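Local coordinates for peptidase, M20/M25/M40 family (Staphylococcus aureus, PDB 4EWT), which is a manganese-bound M20-family amidohydrolase that probably hydrolyses N-acyl amino acids or related amides, at residues D296-T307 / F335-F346. Numbering follows the deposited sequence.
Sequences DYPALYNDPEFT and FAYYAKERPSAF
Asn302 turns its side-chain amide on the backbone of Phe346 and uses both ends: Phe346 N donates to OD1 (2.8 Å), from above the carbonyl plane, while ND2 donates to Phe346 O (3.0 Å), which lies close to the amide plane. The bonds join two parts of the two-domain M20 peptidase fold, the segment 296-307 returning from the lid-domain sheet and an inner strand, 344-350, of the catalytic-domain sheet. One residue on, Asp303 N donates to Ser344 O, so the chain is gripped just before helix 304-316. Strand 300-302 nevertheless runs across strand 344-346, their directions 110° apart, and pairs instead with strand 179-193.

Leu300 fills the angle between helix 335-341 and strand 344-346. With CG anti to its backbone N (chi1 -154°), it sends CD1 to Phe346 CD2 (3.6 Å) and CD2 to the edge of the Phe335 ring, while CB rests on Ala336 CB. Small Ala336 and Ala339 let the extended chain run close over the helix; Ala336 CB comes within 3.1 Å of Pro298 O. Pro298 CD lies over one face of the Tyr337 ring in a CH-pi contact, and Tyr297 CD1 reaches Tyr337 CE2 obliquely, the two ring planes at 75°. The Tyr297 hydroxyl bonds Glu138 O, next to the manganese ligand Glu139.

At the other end the Phe306 ring meets the Ser344-Ala345 peptide with its edge and stacks on His159. Asp303 is the N-cap of helix 304-316: its OD1 accepts from Phe306 N, and the carboxylate lies alongside the Pro343 ring. A water bridges the two segments, donating to Ala299 O and Ala336 O and accepting from Tyr301 N at 3.1 Å.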
ATOM      1  N   ASP A 296      19.218  17.245  12.578  1.00 24.61           N
ATOM      2  CA  ASP A 296      18.891  18.269  13.532  1.00 25.39           C
ATOM      3  C   ASP A 296      19.363  17.681  14.860  1.00 24.72           C
ATOM      4  O   ASP A 296      20.199  16.788  14.840  1.00 25.24           O
ATOM      5  CB  ASP A 296      17.375  18.457  13.544  1.00 25.44           C
ATOM      6  CG  ASP A 296      16.962  19.624  14.342  1.00 27.93           C
ATOM      7  OD1 ASP A 296      17.388  20.752  14.002  1.00 31.52           O
ATOM      8  OD2 ASP A 296      16.224  19.405  15.319  1.00 29.49           O
ATOM      9  N   TYR A 297      18.842  18.141  15.998  1.00 24.17           N
ATOM     10  CA  TYR A 297      19.417  17.826  17.306  1.00 23.95           C
ATOM     11  C   TYR A 297      19.835  16.355  17.386  1.00 22.91           C
ATOM     12  O   TYR A 297      19.115  15.478  16.912  1.00 21.84           O
ATOM     13  CB  TYR A 297      18.467  18.183  18.469  1.00 24.31           C
ATOM     14  CG  TYR A 297      18.021  19.642  18.568  1.00 25.05           C
ATOM     15  CD1 TYR A 297      18.615  20.646  17.796  1.00 27.13           C
ATOM     16  CD2 TYR A 297      17.013  20.019  19.459  1.00 25.09           C
ATOM     17  CE1 TYR A 297      18.203  21.979  17.896  1.00 28.78           C
ATOM     18  CE2 TYR A 297      16.588  21.346  19.565  1.00 27.49           C
ATOM     19  CZ  TYR A 297      17.185  22.321  18.785  1.00 29.82           C
ATOM     20  OH  TYR A 297      16.772  23.640  18.884  1.00 30.87           O
ATOM     21  N   PRO A 298      21.025  16.078  17.951  1.00 22.84           N
ATOM     22  CA  PRO A 298      21.372  14.673  18.193  1.00 22.24           C
ATOM     23  C   PRO A 298      20.577  14.116  19.379  1.00 21.94           C
ATOM     24  O   PRO A 298      20.004  14.889  20.158  1.00 22.05           O
ATOM     25  CB  PRO A 298      22.876  14.729  18.525  1.00 23.47           C
ATOM     26  CG  PRO A 298      23.123  16.132  18.997  1.00 23.95           C
ATOM     27  CD  PRO A 298      22.143  16.995  18.239  1.00 23.86           C
ATOM     28  N   ALA A 299      20.519  12.792  19.502  1.00 21.27           N
ATOM     29  CA  ALA A 299      19.990  12.155  20.707  1.00 21.06           C
ATOM     30  C   ALA A 299      20.788  12.575  21.943  1.00 22.25           C
ATOM     31  O   ALA A 299      22.005  12.770  21.877  1.00 22.74           O
ATOM     32  CB  ALA A 299      20.010  10.647  20.557  1.00 20.76           C
ATOM     33  N   LEU A 300      20.103  12.713  23.073  1.00 22.24           N
ATOM     34  CA  LEU A 300      20.762  13.163  24.288  1.00 22.84           C
ATOM     35  C   LEU A 300      21.347  11.957  25.005  1.00 23.26           C
ATOM     36  O   LEU A 300      20.615  11.061  25.447  1.00 22.76           O
ATOM     37  CB  LEU A 300      19.782  13.896  25.190  1.00 22.83           C
ATOM     38  CG  LEU A 300      20.344  14.929  26.158  1.00 24.12           C
ATOM     39  CD1 LEU A 300      19.161  15.657  26.774  1.00 22.97           C
ATOM     40  CD2 LEU A 300      21.219  14.307  27.227  1.00 23.67           C
ATOM     41  N   TYR A 301      22.669  11.937  25.095  1.00 23.49           N
ATOM     42  CA  TYR A 301      23.380  10.832  25.707  1.00 25.05           C
ATOM     43  C   TYR A 301      23.873  11.224  27.098  1.00 25.87           C
ATOM     44  O   TYR A 301      24.758  12.063  27.233  1.00 26.60           O
ATOM     45  CB  TYR A 301      24.557  10.405  24.815  1.00 25.40           C
ATOM     46  CG  TYR A 301      25.246   9.168  25.321  1.00 28.04           C
ATOM     47  CD1 TYR A 301      24.636   7.915  25.185  1.00 28.72           C
ATOM     48  CD2 TYR A 301      26.492   9.238  25.940  1.00 29.27           C
ATOM     49  CE1 TYR A 301      25.248   6.771  25.644  1.00 30.54           C
ATOM     50  CE2 TYR A 301      27.117   8.088  26.408  1.00 32.21           C
ATOM     51  CZ  TYR A 301      26.479   6.855  26.259  1.00 31.43           C
ATOM     52  OH  TYR A 301      27.065   5.701  26.711  1.00 32.81           O
ATOM     53  N   ASN A 302      23.274  10.642  28.128  1.00 26.29           N
ATOM     54  CA  ASN A 302      23.756  10.841  29.477  1.00 28.09           C
ATOM     55  C   ASN A 302      24.969   9.960  29.721  1.00 29.66           C
ATOM     56  O   ASN A 302      24.856   8.731  29.742  1.00 30.19           O
ATOM     57  CB  ASN A 302      22.663  10.566  30.505  1.00 27.66           C
ATOM     58  CG  ASN A 302      21.775  11.772  30.751  1.00 27.62           C
ATOM     59  OD1 ASN A 302      22.064  12.880  30.303  1.00 26.86           O
ATOM     60  ND2 ASN A 302      20.687  11.558  31.462  1.00 27.16           N
ATOM     61  N   ASP A 303      26.129  10.594  29.867  1.00 31.17           N
ATOM     62  CA  ASP A 303      27.365   9.890  30.195  1.00 32.85           C
ATOM     63  C   ASP A 303      27.146   8.978  31.404  1.00 34.05           C
ATOM     64  O   ASP A 303      26.750   9.454  32.459  1.00 34.51           O
ATOM     65  CB  ASP A 303      28.497  10.869  30.475  1.00 33.54           C
ATOM     66  CG  ASP A 303      29.799  10.159  30.832  1.00 35.50           C
ATOM     67  OD1 ASP A 303      30.220  10.240  32.006  1.00 35.81           O
ATOM     68  OD2 ASP A 303      30.376   9.494  29.947  1.00 35.34           O
ATOM     69  N   PRO A 304      27.370   7.659  31.234  1.00 34.84           N
ATOM     70  CA  PRO A 304      27.089   6.688  32.301  1.00 36.04           C
ATOM     71  C   PRO A 304      27.869   6.929  33.604  1.00 37.93           C
ATOM     72  O   PRO A 304      27.276   6.849  34.675  1.00 38.30           O
ATOM     73  CB  PRO A 304      27.466   5.348  31.660  1.00 35.64           C
ATOM     74  CG  PRO A 304      27.221   5.571  30.207  1.00 34.46           C
ATOM     75  CD  PRO A 304      27.728   6.977  29.975  1.00 34.16           C
ATOM     76  N   GLU A 305      29.169   7.224  33.507  1.00 39.59           N
ATOM     77  CA  GLU A 305      30.010   7.515  34.688  1.00 42.03           C
ATOM     78  C   GLU A 305      29.482   8.723  35.460  1.00 42.16           C
ATOM     79  O   GLU A 305      29.216   8.639  36.662  1.00 42.90           O
ATOM     80  CB  GLU A 305      31.475   7.781  34.292  1.00 43.03           C
ATOM     81  CG  GLU A 305      32.244   6.576  33.768  1.00 45.54           C
ATOM     82  CD  GLU A 305      33.591   6.957  33.163  1.00 48.40           C
ATOM     83  OE1 GLU A 305      33.750   6.792  31.928  1.00 48.49           O
ATOM     84  OE2 GLU A 305      34.483   7.426  33.915  1.00 49.97           O
ATOM     85  N   PHE A 306      29.326   9.842  34.757  1.00 41.47           N
ATOM     86  CA  PHE A 306      28.899  11.080  35.400  1.00 41.65           C
ATOM     87  C   PHE A 306      27.470  10.981  35.930  1.00 40.79           C
ATOM     88  O   PHE A 306      27.216  11.380  37.063  1.00 41.52           O
ATOM     89  CB  PHE A 306      29.076  12.281  34.462  1.00 41.32           C
ATOM     90  CG  PHE A 306      28.754  13.608  35.100  1.00 41.72           C
ATOM     91  CD1 PHE A 306      29.437  14.040  36.228  1.00 43.33           C
ATOM     92  CD2 PHE A 306      27.773  14.428  34.556  1.00 40.85           C
ATOM     93  CE1 PHE A 306      29.146  15.262  36.817  1.00 43.92           C
ATOM     94  CE2 PHE A 306      27.473  15.655  35.134  1.00 42.04           C
ATOM     95  CZ  PHE A 306      28.160  16.075  36.268  1.00 43.09           C
ATOM     96  N   THR A 307      26.555  10.425  35.136  1.00 39.17           N
ATOM     97  CA  THR A 307      25.149  10.305  35.546  1.00 38.39           C
ATOM     98  C   THR A 307      24.992   9.454  36.791  1.00 39.96           C
ATOM     99  O   THR A 307      24.195   9.788  37.668  1.00 40.52           O
ATOM    100  CB  THR A 307      24.246   9.735  34.430  1.00 36.68           C
ATOM    101  OG1 THR A 307      24.352  10.555  33.266  1.00 34.28           O
ATOM    102  CG2 THR A 307      22.783   9.689  34.874  1.00 35.44           C
ATOM    103  N   PHE A 335      20.242  20.411  24.717  1.00 26.79           N
ATOM    104  CA  PHE A 335      21.251  20.016  25.702  1.00 25.97           C
ATOM    105  C   PHE A 335      22.121  18.893  25.138  1.00 26.45           C
ATOM    106  O   PHE A 335      23.275  18.730  25.541  1.00 26.62           O
ATOM    107  CB  PHE A 335      20.597  19.553  27.008  1.00 24.57           C
ATOM    108  CG  PHE A 335      21.577  19.268  28.113  1.00 24.38           C
ATOM    109  CD1 PHE A 335      21.957  20.276  28.996  1.00 22.48           C
ATOM    110  CD2 PHE A 335      22.113  17.986  28.281  1.00 23.90           C
ATOM    111  CE1 PHE A 335      22.859  20.032  30.016  1.00 22.86           C
ATOM    112  CE2 PHE A 335      23.015  17.724  29.298  1.00 24.12           C
ATOM    113  CZ  PHE A 335      23.398  18.756  30.176  1.00 25.01           C
ATOM    114  N   ALA A 336      21.555  18.127  24.204  1.00 26.12           N
ATOM    115  CA  ALA A 336      22.261  17.004  23.586  1.00 27.09           C
ATOM    116  C   ALA A 336      23.574  17.414  22.933  1.00 28.68           C
ATOM    117  O   ALA A 336      24.494  16.605  22.837  1.00 29.97           O
ATOM    118  CB  ALA A 336      21.371  16.314  22.586  1.00 26.68           C
ATOM    119  N   TYR A 337      23.643  18.659  22.467  1.00 29.34           N
ATOM    120  CA  TYR A 337      24.879  19.234  21.938  1.00 31.67           C
ATOM    121  C   TYR A 337      25.980  19.357  22.988  1.00 32.46           C
ATOM    122  O   TYR A 337      27.130  19.048  22.693  1.00 34.98           O
ATOM    123  CB  TYR A 337      24.627  20.596  21.284  1.00 32.45           C
ATOM    124  CG  TYR A 337      23.999  20.513  19.904  1.00 32.91           C
ATOM    125  CD1 TYR A 337      24.667  19.900  18.846  1.00 34.03           C
ATOM    126  CD2 TYR A 337      22.747  21.073  19.658  1.00 31.97           C
ATOM    127  CE1 TYR A 337      24.089  19.832  17.576  1.00 35.02           C
ATOM    128  CE2 TYR A 337      22.169  21.021  18.408  1.00 31.84           C
ATOM    129  CZ  TYR A 337      22.839  20.395  17.374  1.00 34.48           C
ATOM    130  OH  TYR A 337      22.252  20.347  16.138  1.00 36.96           O
ATOM    131  N   TYR A 338      25.639  19.799  24.204  1.00 31.26           N
ATOM    132  CA  TYR A 338      26.601  19.784  25.317  1.00 31.85           C
ATOM    133  C   TYR A 338      27.033  18.358  25.600  1.00 32.54           C
ATOM    134  O   TYR A 338      28.220  18.077  25.768  1.00 33.86           O
ATOM    135  CB  TYR A 338      26.004  20.356  26.617  1.00 30.34           C
ATOM    136  CG  TYR A 338      25.429  21.729  26.485  1.00 29.92           C
ATOM    137  CD1 TYR A 338      26.256  22.833  26.288  1.00 30.77           C
ATOM    138  CD2 TYR A 338      24.060  21.935  26.570  1.00 27.96           C
ATOM    139  CE1 TYR A 338      25.738  24.088  26.157  1.00 30.68           C
ATOM    140  CE2 TYR A 338      23.528  23.197  26.444  1.00 29.25           C
ATOM    141  CZ  TYR A 338      24.380  24.273  26.238  1.00 30.05           C
ATOM    142  OH  TYR A 338      23.874  25.544  26.108  1.00 32.56           O
ATOM    143  N   ALA A 339      26.044  17.465  25.646  1.00 31.60           N
ATOM    144  CA  ALA A 339      26.254  16.082  26.039  1.00 32.51           C
ATOM    145  C   ALA A 339      27.154  15.323  25.059  1.00 35.10           C
ATOM    146  O   ALA A 339      27.629  14.236  25.369  1.00 36.16           O
ATOM    147  CB  ALA A 339      24.919  15.384  26.216  1.00 30.66           C
ATOM    148  N   LYS A 340      27.395  15.918  23.894  1.00 36.35           N
ATOM    149  CA  LYS A 340      28.232  15.318  22.859  1.00 39.46           C
ATOM    150  C   LYS A 340      29.650  15.918  22.842  1.00 42.03           C
ATOM    151  O   LYS A 340      30.575  15.316  22.289  1.00 44.32           O
ATOM    152  CB  LYS A 340      27.552  15.466  21.493  1.00 39.35           C
ATOM    153  CG  LYS A 340      27.974  14.443  20.452  1.00 43.89           C
ATOM    154  CD  LYS A 340      27.039  14.449  19.234  1.00 46.73           C
ATOM    155  CE  LYS A 340      26.889  15.854  18.629  1.00 49.01           C
ATOM    156  NZ  LYS A 340      28.115  16.308  17.913  1.00 53.44           N
ATOM    157  N   GLU A 341      29.814  17.095  23.448  1.00 41.45           N
ATOM    158  CA  GLU A 341      31.132  17.729  23.581  1.00 44.12           C
ATOM    159  C   GLU A 341      31.812  17.375  24.899  1.00 44.20           C
ATOM    160  O   GLU A 341      33.031  17.265  24.956  1.00 47.34           O
ATOM    161  CB  GLU A 341      31.048  19.260  23.461  1.00 44.20           C
ATOM    162  CG  GLU A 341      30.615  19.807  22.099  1.00 46.67           C
ATOM    163  CD  GLU A 341      31.626  19.550  20.981  1.00 51.92           C
ATOM    164  OE1 GLU A 341      32.825  19.372  21.278  1.00 56.08           O
ATOM    165  OE2 GLU A 341      31.220  19.535  19.798  1.00 53.11           O
ATOM    166  N   ARG A 342      31.026  17.234  25.960  1.00 41.12           N
ATOM    167  CA  ARG A 342      31.556  16.855  27.267  1.00 41.31           C
ATOM    168  C   ARG A 342      30.692  15.753  27.861  1.00 39.58           C
ATOM    169  O   ARG A 342      29.528  15.628  27.500  1.00 37.40           O
ATOM    170  CB  ARG A 342      31.588  18.069  28.226  1.00 40.29           C
ATOM    171  CG  ARG A 342      32.302  19.310  27.703  1.00 41.66           C
ATOM    172  CD  ARG A 342      33.820  19.133  27.604  1.00 46.69           C
ATOM    173  NE  ARG A 342      34.488  20.416  27.382  1.00 49.37           N
ATOM    174  CZ  ARG A 342      34.817  20.912  26.189  1.00 51.23           C
ATOM    175  NH1 ARG A 342      34.562  20.241  25.075  1.00 52.03           N
ATOM    176  NH2 ARG A 342      35.408  22.091  26.110  1.00 53.54           N
ATOM    177  N   PRO A 343      31.252  14.953  28.783  1.00 41.09           N
ATOM    178  CA  PRO A 343      30.410  14.018  29.521  1.00 40.13           C
ATOM    179  C   PRO A 343      29.389  14.794  30.348  1.00 37.97           C
ATOM    180  O   PRO A 343      29.757  15.706  31.106  1.00 37.57           O
ATOM    181  CB  PRO A 343      31.402  13.281  30.430  1.00 43.20           C
ATOM    182  CG  PRO A 343      32.616  14.112  30.452  1.00 45.16           C
ATOM    183  CD  PRO A 343      32.670  14.839  29.159  1.00 44.44           C
ATOM    184  N   SER A 344      28.111  14.469  30.172  1.00 35.92           N
ATOM    185  CA  SER A 344      27.059  15.259  30.802  1.00 33.83           C
ATOM    186  C   SER A 344      25.951  14.384  31.364  1.00 33.16           C
ATOM    187  O   SER A 344      25.884  13.183  31.072  1.00 33.82           O
ATOM    188  CB  SER A 344      26.473  16.263  29.807  1.00 31.88           C
ATOM    189  OG  SER A 344      27.496  16.870  29.045  1.00 33.84           O
ATOM    190  N   ALA A 345      25.108  15.007  32.188  1.00 31.66           N
ATOM    191  CA  ALA A 345      23.910  14.388  32.725  1.00 30.96           C
ATOM    192  C   ALA A 345      22.774  15.402  32.673  1.00 29.33           C
ATOM    193  O   ALA A 345      22.895  16.529  33.166  1.00 28.67           O
ATOM    194  CB  ALA A 345      24.135  13.923  34.144  1.00 32.92           C
ATOM    195  N   PHE A 346      21.681  15.003  32.039  1.00 28.29           N
ATOM    196  CA  PHE A 346      20.479  15.817  31.991  1.00 27.05           C
ATOM    197  C   PHE A 346      19.483  15.075  32.844  1.00 27.82           C
ATOM    198  O   PHE A 346      19.142  13.934  32.542  1.00 28.78           O
ATOM    199  CB  PHE A 346      19.997  15.937  30.545  1.00 25.93           C
ATOM    200  CG  PHE A 346      18.931  16.982  30.320  1.00 24.46           C
ATOM    201  CD1 PHE A 346      19.201  18.343  30.512  1.00 24.19           C
ATOM    202  CD2 PHE A 346      17.670  16.611  29.880  1.00 23.01           C
ATOM    203  CE1 PHE A 346      18.212  19.311  30.271  1.00 21.31           C
ATOM    204  CE2 PHE A 346      16.675  17.575  29.627  1.00 22.81           C
ATOM    205  CZ  PHE A 346      16.953  18.921  29.827  1.00 21.56           C
TER
HETATM  206  O   HOH W   1      22.910  18.433  14.286  1.00 33.09           O
HETATM  207  O   HOH W   2      24.155  13.868  23.242  1.00  2.00           O
HETATM  208  O   HOH W   3      27.558  13.103  27.526  1.00  2.00           O